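Local coordinates for cerato-platanin-like protein (Moniliophthora perniciosa, PDB 3SUL), which is of unknown function but belongs to the secreted cerato-platanin family of fungal proteins, with a double-psi beta-barrel fold, at residues C24-N29 against T53-E58; A48-T53 against A83-N88. One frame throughout, in Å; residues are numbered along the deposited sequence.

Contact 1. Residues C24-N29 against T53-E58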
ATOM      1  N   CYS A  24       7.866   3.593   7.474  1.00 15.31           N
ATOM      2  CA  CYS A  24       6.916   4.470   8.089  1.00 14.25           C
ATOM      3  C   CYS A  24       6.583   4.024   9.502  1.00 15.96           C
ATOM      4  O   CYS A  24       5.461   3.754   9.834  1.00 15.79           O
ATOM      5  CB  CYS A  24       5.655   4.549   7.274  1.00 13.94           C
ATOM      6  SG  CYS A  24       6.012   5.196   5.617  1.00 19.25           S
ATOM      7  N   SER A  25       7.596   4.066  10.334  1.00 14.41           N
ATOM      8  CA  SER A  25       7.533   3.494  11.674  1.00 13.05           C
ATOM      9  C   SER A  25       7.187   4.601  12.615  1.00 13.87           C
ATOM     10  O   SER A  25       6.010   5.026  12.745  1.00 13.43           O
ATOM     11  CB  SER A  25       8.873   2.843  11.951  1.00 13.75           C
ATOM     12  OG  SER A  25       9.950   3.809  11.753  1.00 14.29           O
ATOM     13  N   ASP A  26       8.177   5.134  13.316  1.00 12.80           N
ATOM     14  CA  ASP A  26       7.953   6.247  14.207  1.00 13.35           C
ATOM     15  C   ASP A  26       8.316   7.577  13.523  1.00 13.77           C
ATOM     16  O   ASP A  26       8.316   7.631  12.280  1.00 14.66           O
ATOM     17  CB  ASP A  26       8.672   6.048  15.548  1.00 14.71           C
ATOM     18  CG  ASP A  26      10.147   5.847  15.380  1.00 18.42           C
ATOM     19  OD1 ASP A  26      10.585   5.829  14.226  1.00 14.29           O
ATOM     20  OD2 ASP A  26      10.805   5.670  16.403  1.00 23.58           O
ATOM     21  N   GLY A  27       8.488   8.609  14.322  1.00 14.99           N
ATOM     22  CA  GLY A  27       8.626   9.975  13.745  1.00 16.34           C
ATOM     23  C   GLY A  27       7.239  10.492  13.422  1.00 17.39           C
ATOM     24  O   GLY A  27       6.238   9.700  13.332  1.00 17.47           O
ATOM     25  N   PRO A  28       7.149  11.783  13.130  1.00 17.99           N
ATOM     26  CA  PRO A  28       5.792  12.367  12.926  1.00 18.80           C
ATOM     27  C   PRO A  28       4.970  11.780  11.775  1.00 18.75           C
ATOM     28  O   PRO A  28       3.729  11.679  11.871  1.00 21.16           O
ATOM     29  CB  PRO A  28       6.103  13.861  12.715  1.00 19.50           C
ATOM     30  CG  PRO A  28       7.318  14.102  13.528  1.00 19.93           C
ATOM     31  CD  PRO A  28       8.199  12.804  13.332  1.00 18.92           C
ATOM     32  N   ASN A  29       5.571  11.294  10.731  1.00 17.24           N
ATOM     33  CA  ASN A  29       4.793  10.740   9.624  1.00 18.37           C
ATOM     34  C   ASN A  29       4.551   9.256   9.736  1.00 17.23           C
ATOM     35  O   ASN A  29       3.922   8.679   8.889  1.00 20.28           O
ATOM     36  CB  ASN A  29       5.517  11.017   8.334  1.00 17.42           C
ATOM     37  CG  ASN A  29       5.633  12.492   8.091  1.00 22.27           C
ATOM     38  OD1 ASN A  29       4.686  13.217   8.374  1.00 21.72           O
ATOM     39  ND2 ASN A  29       6.833  12.976   7.671  1.00 20.61           N
ATOM     40  N   THR A  53      10.609   7.074   0.202  1.00 21.72           N
ATOM     41  CA  THR A  53      12.052   6.882  -0.105  1.00 22.34           C
ATOM     42  C   THR A  53      12.836   6.491   1.093  1.00 22.32           C
ATOM     43  O   THR A  53      13.893   5.882   0.956  1.00 22.13           O
ATOM     44  CB  THR A  53      12.752   8.149  -0.836  1.00 23.39           C
ATOM     45  OG1 THR A  53      12.741   9.332  -0.036  1.00 27.81           O
ATOM     46  CG2 THR A  53      12.053   8.444  -2.147  1.00 27.31           C
ATOM     47  N   GLY A  54      12.337   6.850   2.277  1.00 21.03           N
ATOM     48  CA  GLY A  54      12.964   6.398   3.499  1.00 19.73           C
ATOM     49  C   GLY A  54      12.152   6.752   4.736  1.00 18.78           C
ATOM     50  O   GLY A  54      11.007   7.262   4.659  1.00 18.94           O
ATOM     51  N   TRP A  55      12.756   6.453   5.868  1.00 16.40           N
ATOM     52  CA  TRP A  55      12.184   6.689   7.161  1.00 17.15           C
ATOM     53  C   TRP A  55      11.571   8.065   7.313  1.00 16.82           C
ATOM     54  O   TRP A  55      12.171   9.089   6.924  1.00 17.33           O
ATOM     55  CB  TRP A  55      13.224   6.415   8.260  1.00 16.24           C
ATOM     56  CG  TRP A  55      12.642   6.605   9.590  1.00 17.53           C
ATOM     57  CD1 TRP A  55      11.871   5.702  10.282  1.00 15.64           C
ATOM     58  CD2 TRP A  55      12.672   7.805  10.347  1.00 14.52           C
ATOM     59  NE1 TRP A  55      11.493   6.267  11.447  1.00 16.19           N
ATOM     60  CE2 TRP A  55      11.953   7.565  11.512  1.00 16.20           C
ATOM     61  CE3 TRP A  55      13.296   9.069  10.168  1.00 19.20           C
ATOM     62  CZ2 TRP A  55      11.785   8.534  12.480  1.00 12.19           C
ATOM     63  CZ3 TRP A  55      13.131  10.059  11.137  1.00 14.29           C
ATOM     64  CH2 TRP A  55      12.367   9.778  12.295  1.00 18.11           C
ATOM     65  N   ASN A  56      10.343   8.107   7.856  1.00 16.28           N
ATOM     66  CA  ASN A  56       9.664   9.361   8.162  1.00 15.81           C
ATOM     67  C   ASN A  56       9.315  10.244   6.943  1.00 14.48           C
ATOM     68  O   ASN A  56       9.092  11.452   7.113  1.00 17.05           O
ATOM     69  CB  ASN A  56      10.252  10.120   9.376  1.00 14.62           C
ATOM     70  CG  ASN A  56       9.337  11.126   9.910  1.00 20.89           C
ATOM     71  OD1 ASN A  56       8.138  10.841  10.208  1.00 24.45           O
ATOM     72  ND2 ASN A  56       9.846  12.319  10.087  1.00 20.67           N
ATOM     73  N   SER A  57       9.237   9.585   5.797  1.00 19.42           N
ATOM     74  CA  SER A  57       8.795  10.149   4.490  1.00 19.29           C
ATOM     75  C   SER A  57       7.543  10.940   4.714  1.00 21.72           C
ATOM     76  O   SER A  57       6.609  10.513   5.426  1.00 19.48           O
ATOM     77  CB  SER A  57       8.651   9.065   3.449  1.00 22.21           C
ATOM     78  OG  SER A  57       8.109   9.617   2.253  1.00 20.72           O
ATOM     79  N   GLU A  58       7.537  12.162   4.191  1.00 22.06           N
ATOM     80  CA  GLU A  58       6.351  12.953   4.237  1.00 24.90           C
ATOM     81  C   GLU A  58       5.171  12.258   3.517  1.00 22.76           C
ATOM     82  O   GLU A  58       4.002  12.593   3.766  1.00 24.34           O
ATOM     83  CB  GLU A  58       6.671  14.330   3.665  1.00 25.78           C
ATOM     84  CG  GLU A  58       5.802  15.460   4.277  1.00 31.20           C
ATOM     85  CD  GLU A  58       6.157  15.954   5.692  1.00 36.63           C
ATOM     86  OE1 GLU A  58       7.241  15.646   6.269  1.00 33.21           O
ATOM     87  OE2 GLU A  58       5.255  16.649   6.257  1.00 42.68           O
TER
HETATM   88  O   HOH W   1       8.565   7.025   9.749  1.00 19.19           O
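N29 meets the other loop with both its backbone and its side chain. Its backbone N gives a hydrogen bond of 2.7 Å to N56 OD1, approaching in the plane of that carbonyl. Its ND2 gives two more, to N56 O at 2.8 Å and to E58 OE1 at 3.0 Å. The first is nearly straight (170°); the second comes from above the carboxylate plane. An alanine in place of N29 would remove ND2, and N56 O and E58 OE1 would probably lose their shared donor, leaving the E58 carboxylate likelier to turn away. At the other end W55 NE1 donates to D26 OD1 at 3.0 Å, in the indole plane. The same oxygen accepts from S25 OG. W55 has CG anti to its backbone N (chi1 -178°), which carries the ring across to the other loop, where G27 CA lies 3.7 Å from W55 CZ2. A water donates to D26 O at 2.6 Å and accepts weak bonds from S25 N and N56 N. Further out, the type II turn G54-S57 presents N56, and the C24-C60 disulfide links the first loop to the chain just after E58. This is loop-to-loop packing at the surface of a cerato-platanin domain.

Contact 2. Residues A48-T53 against A83-N88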
ATOM      1  N   ALA A  48       3.922  -0.789  -0.014  1.00 18.48           N
ATOM      2  CA  ALA A  48       5.003   0.071  -0.293  1.00 19.89           C
ATOM      3  C   ALA A  48       4.708   0.827  -1.596  1.00 20.59           C
ATOM      4  O   ALA A  48       4.039   0.320  -2.530  1.00 20.21           O
ATOM      5  CB  ALA A  48       6.356  -0.698  -0.399  1.00 21.35           C
ATOM      6  N   VAL A  49       5.211   2.030  -1.608  1.00 18.69           N
ATOM      7  CA  VAL A  49       5.067   2.919  -2.761  1.00 20.72           C
ATOM      8  C   VAL A  49       6.340   3.641  -3.045  1.00 21.34           C
ATOM      9  O   VAL A  49       7.107   4.007  -2.153  1.00 21.31           O
ATOM     10  CB  VAL A  49       3.870   3.910  -2.590  1.00 20.58           C
ATOM     11  CG1 VAL A  49       4.075   4.852  -1.448  1.00 18.02           C
ATOM     12  CG2 VAL A  49       3.603   4.711  -3.853  1.00 20.49           C
ATOM     13  N   ASP A  50       6.585   3.884  -4.326  1.00 23.71           N
ATOM     14  CA  ASP A  50       7.867   4.482  -4.651  1.00 27.19           C
ATOM     15  C   ASP A  50       7.962   5.961  -4.294  1.00 26.40           C
ATOM     16  O   ASP A  50       9.017   6.568  -4.433  1.00 28.71           O
ATOM     17  CB  ASP A  50       8.264   4.173  -6.097  1.00 27.17           C
ATOM     18  CG  ASP A  50       7.250   4.693  -7.129  1.00 31.33           C
ATOM     19  OD1 ASP A  50       6.461   5.629  -6.821  1.00 29.93           O
ATOM     20  OD2 ASP A  50       7.331   4.144  -8.265  1.00 29.53           O
ATOM     21  N   THR A  51       6.871   6.548  -3.810  1.00 25.62           N
ATOM     22  CA  THR A  51       6.880   7.926  -3.263  1.00 22.25           C
ATOM     23  C   THR A  51       7.512   8.010  -1.857  1.00 23.05           C
ATOM     24  O   THR A  51       7.805   9.090  -1.341  1.00 20.69           O
ATOM     25  CB  THR A  51       5.449   8.508  -3.109  1.00 24.84           C
ATOM     26  OG1 THR A  51       4.625   7.551  -2.436  1.00 22.73           O
ATOM     27  CG2 THR A  51       4.818   8.761  -4.424  1.00 23.20           C
ATOM     28  N   ILE A  52       7.631   6.855  -1.228  1.00 21.36           N
ATOM     29  CA  ILE A  52       8.290   6.722   0.047  1.00 20.47           C
ATOM     30  C   ILE A  52       9.687   6.238  -0.225  1.00 19.47           C
ATOM     31  O   ILE A  52       9.911   5.112  -0.761  1.00 21.33           O
ATOM     32  CB  ILE A  52       7.512   5.741   0.971  1.00 20.42           C
ATOM     33  CG1 ILE A  52       6.156   6.365   1.274  1.00 20.08           C
ATOM     34  CG2 ILE A  52       8.298   5.351   2.281  1.00 21.64           C
ATOM     35  CD1 ILE A  52       5.217   5.341   1.870  1.00 16.81           C
ATOM     36  N   THR A  53      10.609   7.074   0.202  1.00 21.72           N
ATOM     37  CA  THR A  53      12.052   6.882  -0.105  1.00 22.34           C
ATOM     38  C   THR A  53      12.836   6.491   1.093  1.00 22.32           C
ATOM     39  O   THR A  53      13.893   5.882   0.956  1.00 22.13           O
ATOM     40  CB  THR A  53      12.752   8.149  -0.836  1.00 23.39           C
ATOM     41  OG1 THR A  53      12.741   9.332  -0.036  1.00 27.81           O
ATOM     42  CG2 THR A  53      12.053   8.444  -2.147  1.00 27.31           C
ATOM     43  N   ALA A  83       8.967   1.439  -1.906  1.00 24.72           N
ATOM     44  CA  ALA A  83       9.000   0.495  -3.040  1.00 25.30           C
ATOM     45  C   ALA A  83       9.981   1.081  -4.020  1.00 26.62           C
ATOM     46  O   ALA A  83      10.133   2.305  -4.078  1.00 25.74           O
ATOM     47  CB  ALA A  83       7.660   0.291  -3.697  1.00 25.03           C
ATOM     48  N   GLY A  84      10.669   0.193  -4.732  1.00 28.29           N
ATOM     49  CA  GLY A  84      11.576   0.619  -5.806  1.00 31.02           C
ATOM     50  C   GLY A  84      10.787   1.166  -6.974  1.00 31.78           C
ATOM     51  O   GLY A  84      11.045   2.271  -7.497  1.00 33.64           O
ATOM     52  N   ASN A  85       9.779   0.394  -7.361  1.00 32.40           N
ATOM     53  CA  ASN A  85       9.013   0.769  -8.512  1.00 31.80           C
ATOM     54  C   ASN A  85       7.542   0.468  -8.323  1.00 30.09           C
ATOM     55  O   ASN A  85       7.094  -0.719  -8.139  1.00 29.47           O
ATOM     56  CB  ASN A  85       9.609   0.108  -9.788  1.00 33.10           C
ATOM     57  CG  ASN A  85       8.935   0.576 -11.051  1.00 35.18           C
ATOM     58  OD1 ASN A  85       8.736   1.773 -11.254  1.00 39.94           O
ATOM     59  ND2 ASN A  85       8.571  -0.374 -11.911  1.00 40.77           N
ATOM     60  N   GLY A  86       6.796   1.549  -8.339  1.00 27.89           N
ATOM     61  CA  GLY A  86       5.340   1.442  -8.344  1.00 26.21           C
ATOM     62  C   GLY A  86       4.863   1.114  -6.934  1.00 23.66           C
ATOM     63  O   GLY A  86       5.241   1.760  -5.995  1.00 24.45           O
ATOM     64  N   PHE A  87       4.080   0.050  -6.840  1.00 25.53           N
ATOM     65  CA  PHE A  87       3.522  -0.405  -5.565  1.00 23.44           C
ATOM     66  C   PHE A  87       3.812  -1.869  -5.335  1.00 23.70           C
ATOM     67  O   PHE A  87       3.816  -2.698  -6.260  1.00 23.86           O
ATOM     68  CB  PHE A  87       1.991  -0.293  -5.596  1.00 23.77           C
ATOM     69  CG  PHE A  87       1.465   1.122  -5.597  1.00 22.55           C
ATOM     70  CD1 PHE A  87       1.330   1.848  -4.405  1.00 19.56           C
ATOM     71  CD2 PHE A  87       1.059   1.723  -6.777  1.00 24.58           C
ATOM     72  CE1 PHE A  87       0.818   3.187  -4.358  1.00 24.38           C
ATOM     73  CE2 PHE A  87       0.526   3.063  -6.737  1.00 24.07           C
ATOM     74  CZ  PHE A  87       0.453   3.797  -5.543  1.00 23.42           C
ATOM     75  N   ASN A  88       4.118  -2.203  -4.084  1.00 24.40           N
ATOM     76  CA  ASN A  88       4.051  -3.580  -3.650  1.00 24.05           C
ATOM     77  C   ASN A  88       2.960  -3.545  -2.656  1.00 22.35           C
ATOM     78  O   ASN A  88       3.073  -2.774  -1.691  1.00 25.59           O
ATOM     79  CB  ASN A  88       5.367  -3.999  -2.969  1.00 24.34           C
ATOM     80  CG  ASN A  88       6.614  -3.566  -3.756  1.00 29.23           C
ATOM     81  OD1 ASN A  88       6.671  -3.715  -4.988  1.00 34.44           O
ATOM     82  ND2 ASN A  88       7.631  -3.062  -3.049  1.00 29.38           N
TER
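V49 lies side by side with F87, its CG2 set against the ring at 3.2 Å from F87 CE1. CG2, anti to the backbone N, is the branch that reaches the ring, and both side chains point the same way. On the other face of the sheet A48 CB meets A83 CB at 3.7 Å, and N88 ND2 lies near A48 CB as well. The backbones pair antiparallel. A48 and N88 form the hydrogen-bonded pair, with A48 N to N88 O at 2.7 Å and N88 N to A48 O at 3.0 Å. V49 and F87 form the next, non-hydrogen-bonded pair. Past it the strand 45-49 ends in a type I turn, V49 to I52. V49 O takes two N-H groups from opposite faces of its plane, those of I52 and A83. D50 then folds back: its OD2 accepts from G86 N at 2.7 Å, above the carboxylate plane. D50 N gives only a weak bond to G86 O. The strand 87-89 lies between strands 45-49 and 4-8, with F87 bonded through its backbone to Q5 and Q7. The F87 ring also packs edge-to-face on Y64 of strand 63-68, and touches V4, L6 and I66.

How the contacts relate
The centres of the two contacts are 13 Å apart, and the contacts share T53. Their segments alternate along the chain: 24-29, then 48-53 running on into 53-58, then 83-88. Contact 2 is buried and belongs to the sheet of the double-psi beta-barrel, where strands 45-49 and 87-89 are neighbours. Contact 1 lies at the surface, between the loop before strand 45-49 and the loop after it. The chain therefore leaves the sheet through contact 2 and enters contact 1 directly. The two also touch: S57 OG packs on I52 CA at 3.6 Å, and C24 SG on I52 CD1 at 3.8 Å. Surface loops and the barrel sheet are thus joined through residues 48-58 within one cerato-platanin domain.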